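PDB 5LKB: glutathione S-transferase omega-like 2 from Saccharomyces cerevisiae, which acts as a glutathione-dependent thiol transferase, reducing dehydroascorbate and dimethylarsinic acid and reacting with glutathionyl-(hydro)quinones. Local coordinates for residues Leu199-Leu204 / Gly280-Glu285. Sequence-based numbering, arbitrary orientation.
Sequences LVPAQL and GDQLTE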
ATOM      1  N   LEU A 199       8.203 -15.855  30.639  1.00 18.84           N
ATOM      2  CA  LEU A 199       7.383 -15.513  29.469  1.00 19.90           C
ATOM      3  C   LEU A 199       6.366 -16.592  29.127  1.00 23.18           C
ATOM      4  O   LEU A 199       5.493 -16.388  28.286  1.00 19.41           O
ATOM      5  CB  LEU A 199       8.326 -15.188  28.310  1.00 19.77           C
ATOM      6  CG  LEU A 199       9.168 -13.930  28.525  1.00 19.26           C
ATOM      7  CD1 LEU A 199      10.277 -13.851  27.530  1.00 18.21           C
ATOM      8  CD2 LEU A 199       8.341 -12.697  28.453  1.00 20.46           C
ATOM      9  N   VAL A 200       6.415 -17.734  29.794  1.00 20.09           N
ATOM     10  CA  VAL A 200       5.495 -18.848  29.545  1.00 20.75           C
ATOM     11  C   VAL A 200       5.079 -19.412  30.915  1.00 25.30           C
ATOM     12  O   VAL A 200       5.373 -20.581  31.242  1.00 23.46           O
ATOM     13  CB  VAL A 200       6.152 -19.908  28.664  1.00 21.72           C
ATOM     14  CG1 VAL A 200       5.094 -20.877  28.214  1.00 21.98           C
ATOM     15  CG2 VAL A 200       6.827 -19.247  27.424  1.00 22.96           C
ATOM     16  N   PRO A 201       4.407 -18.619  31.739  1.00 21.70           N
ATOM     17  CA  PRO A 201       3.970 -19.123  33.061  1.00 29.93           C
ATOM     18  C   PRO A 201       3.008 -20.300  32.955  1.00 29.84           C
ATOM     19  O   PRO A 201       2.120 -20.360  32.103  1.00 26.48           O
ATOM     20  CB  PRO A 201       3.278 -17.913  33.704  1.00 27.01           C
ATOM     21  CG  PRO A 201       2.995 -16.957  32.595  1.00 33.14           C
ATOM     22  CD  PRO A 201       4.002 -17.224  31.515  1.00 26.16           C
ATOM     23  N   ALA A 202       3.138 -21.221  33.910  1.00 25.62           N
ATOM     24  CA  ALA A 202       2.351 -22.438  33.860  1.00 22.78           C
ATOM     25  C   ALA A 202       0.861 -22.172  33.800  1.00 22.92           C
ATOM     26  O   ALA A 202       0.127 -22.890  33.110  1.00 27.07           O
ATOM     27  CB  ALA A 202       2.627 -23.224  35.149  1.00 26.36           C
ATOM     28  N   GLN A 203       0.372 -21.204  34.555  1.00 24.02           N
ATOM     29  CA  GLN A 203      -1.067 -20.948  34.555  1.00 23.61           C
ATOM     30  C   GLN A 203      -1.586 -20.469  33.204  1.00 25.82           C
ATOM     31  O   GLN A 203      -2.784 -20.592  32.956  1.00 28.56           O
ATOM     32  CB  GLN A 203      -1.428 -19.923  35.624  1.00 29.69           C
ATOM     33  CG  GLN A 203      -1.087 -20.341  37.062  1.00 30.69           C
ATOM     34  N   LEU A 204      -0.697 -19.976  32.341  1.00 28.21           N
ATOM     35  CA  LEU A 204      -1.052 -19.440  31.017  1.00 24.24           C
ATOM     36  C   LEU A 204      -0.546 -20.300  29.870  1.00 27.91           C
ATOM     37  O   LEU A 204      -0.906 -20.054  28.711  1.00 23.66           O
ATOM     38  CB  LEU A 204      -0.442 -18.035  30.901  1.00 22.03           C
ATOM     39  CG  LEU A 204      -0.957 -16.981  31.887  1.00 25.37           C
ATOM     40  CD1 LEU A 204      -0.314 -15.599  31.649  1.00 27.42           C
ATOM     41  CD2 LEU A 204      -2.486 -16.888  31.885  1.00 26.98           C
ATOM     42  N   GLY A 280      -3.725 -13.443  29.424  1.00 26.97           N
ATOM     43  CA  GLY A 280      -3.683 -13.064  30.807  1.00 28.92           C
ATOM     44  C   GLY A 280      -3.460 -11.583  31.007  1.00 28.23           C
ATOM     45  O   GLY A 280      -3.830 -10.741  30.177  1.00 31.44           O
ATOM     46  N   ASP A 281      -2.801 -11.258  32.110  1.00 28.05           N
ATOM     47  CA  ASP A 281      -2.623  -9.880  32.530  1.00 28.38           C
ATOM     48  C   ASP A 281      -1.154  -9.487  32.659  1.00 24.83           C
ATOM     49  O   ASP A 281      -0.834  -8.506  33.321  1.00 25.11           O
ATOM     50  CB  ASP A 281      -3.390  -9.646  33.835  1.00 34.66           C
ATOM     51  CG  ASP A 281      -2.903 -10.523  34.955  1.00 40.07           C
ATOM     52  OD1 ASP A 281      -2.133 -11.468  34.701  1.00 41.66           O
ATOM     53  OD2 ASP A 281      -3.290 -10.267  36.114  1.00 49.37           O
ATOM     54  N   GLN A 282      -0.249 -10.236  32.019  1.00 25.52           N
ATOM     55  CA  GLN A 282       1.177  -9.945  32.025  1.00 20.91           C
ATOM     56  C   GLN A 282       1.757 -10.199  30.625  1.00 20.78           C
ATOM     57  O   GLN A 282       1.186 -10.939  29.816  1.00 20.83           O
ATOM     58  CB  GLN A 282       1.920 -10.858  33.037  1.00 27.12           C
ATOM     59  CG  GLN A 282       1.814 -12.303  32.600  1.00 25.30           C
ATOM     60  CD  GLN A 282       2.641 -13.286  33.406  1.00 34.50           C
ATOM     61  OE1 GLN A 282       2.148 -13.861  34.358  1.00 41.87           O
ATOM     62  NE2 GLN A 282       3.884 -13.525  32.978  1.00 38.26           N
ATOM     63  N   LEU A 283       2.951  -9.631  30.403  1.00 21.72           N
ATOM     64  CA  LEU A 283       3.697  -9.881  29.176  1.00 21.62           C
ATOM     65  C   LEU A 283       4.112 -11.337  29.093  1.00 20.05           C
ATOM     66  O   LEU A 283       4.695 -11.903  30.028  1.00 21.78           O
ATOM     67  CB  LEU A 283       4.915  -8.988  29.134  1.00 17.64           C
ATOM     68  CG  LEU A 283       5.895  -9.091  27.965  1.00 22.51           C
ATOM     69  CD1 LEU A 283       5.263  -8.456  26.780  1.00 23.75           C
ATOM     70  CD2 LEU A 283       7.254  -8.451  28.246  1.00 23.45           C
ATOM     71  N   THR A 284       3.819 -11.948  27.981  1.00 19.02           N
ATOM     72  CA  THR A 284       4.172 -13.312  27.670  1.00 18.78           C
ATOM     73  C   THR A 284       4.740 -13.433  26.273  1.00 22.10           C
ATOM     74  O   THR A 284       4.692 -12.491  25.441  1.00 17.90           O
ATOM     75  CB  THR A 284       2.988 -14.278  27.805  1.00 19.35           C
ATOM     76  OG1 THR A 284       2.149 -14.191  26.635  1.00 20.34           O
ATOM     77  CG2 THR A 284       2.188 -14.053  29.107  1.00 19.59           C
ATOM     78  N   GLU A 285       5.234 -14.630  26.001  1.00 17.94           N
ATOM     79  CA  GLU A 285       5.688 -15.030  24.681  1.00 16.56           C
ATOM     80  C   GLU A 285       4.639 -14.773  23.596  1.00 17.15           C
ATOM     81  O   GLU A 285       5.001 -14.506  22.438  1.00 18.05           O
ATOM     82  CB  GLU A 285       5.968 -16.525  24.715  1.00 18.41           C
ATOM     83  CG  GLU A 285       6.345 -17.108  23.428  1.00 19.91           C
ATOM     84  CD  GLU A 285       6.527 -18.626  23.533  1.00 19.54           C
ATOM     85  OE1 GLU A 285       5.664 -19.376  23.026  1.00 19.49           O
ATOM     86  OE2 GLU A 285       7.557 -19.039  24.103  1.00 21.29           O
TER
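E285 N donates a nearly straight hydrogen bond to L199 O, at 2.9 Å. T284 CB packs against the same oxygen at 3.3 Å. The E285 side chain starts anti to the backbone N (chi1 176°) and runs on extended past V200. There the methyl V200 CG2 lies 3.4 Å from E285 OE2. The carboxylate forms a salt bridge from OE2 to R179, whose opposite charge probably favours the ionised form of E285, and OE1 accepts a hydrogen bond from N212 of helix 205-220.

Farther along, the proline ring of P201 and the chain of Q282 lie alongside each other but point in opposite senses. P201 CG sits above the flat of the Q282 amide, toward the side of its N and O atoms and 3.6 Å from NE2. The amide also makes a weak bond from NE2 to L283 O, at 3.5 Å. L204 CD1 touches both T284 CG2, at 3.9 Å, and Q282 CG. The side chains of L204 and T284 are roughly perpendicular. The other L204 methyl, CD2, rests against G280 CA, where there is no side chain and the backbone has a positive phi (63°). At the other end, L199 CD2 meets L283 CG loosely, and both leucines also touch L58 of helix 47-58.

T284 is the N-cap of helix 285-304: its OG1 is hydrogen-bonded to A286 N, while D287 OD2 accepts a hydrogen bond from T284 N. The contact thus joins the loop leading into helix 205-220 to the start of helix 285-304, where T284 to D287 carry the S/T-x-x-D N-capping box signature of glutathione transferases, in the all-helical C-terminal domain of that fold.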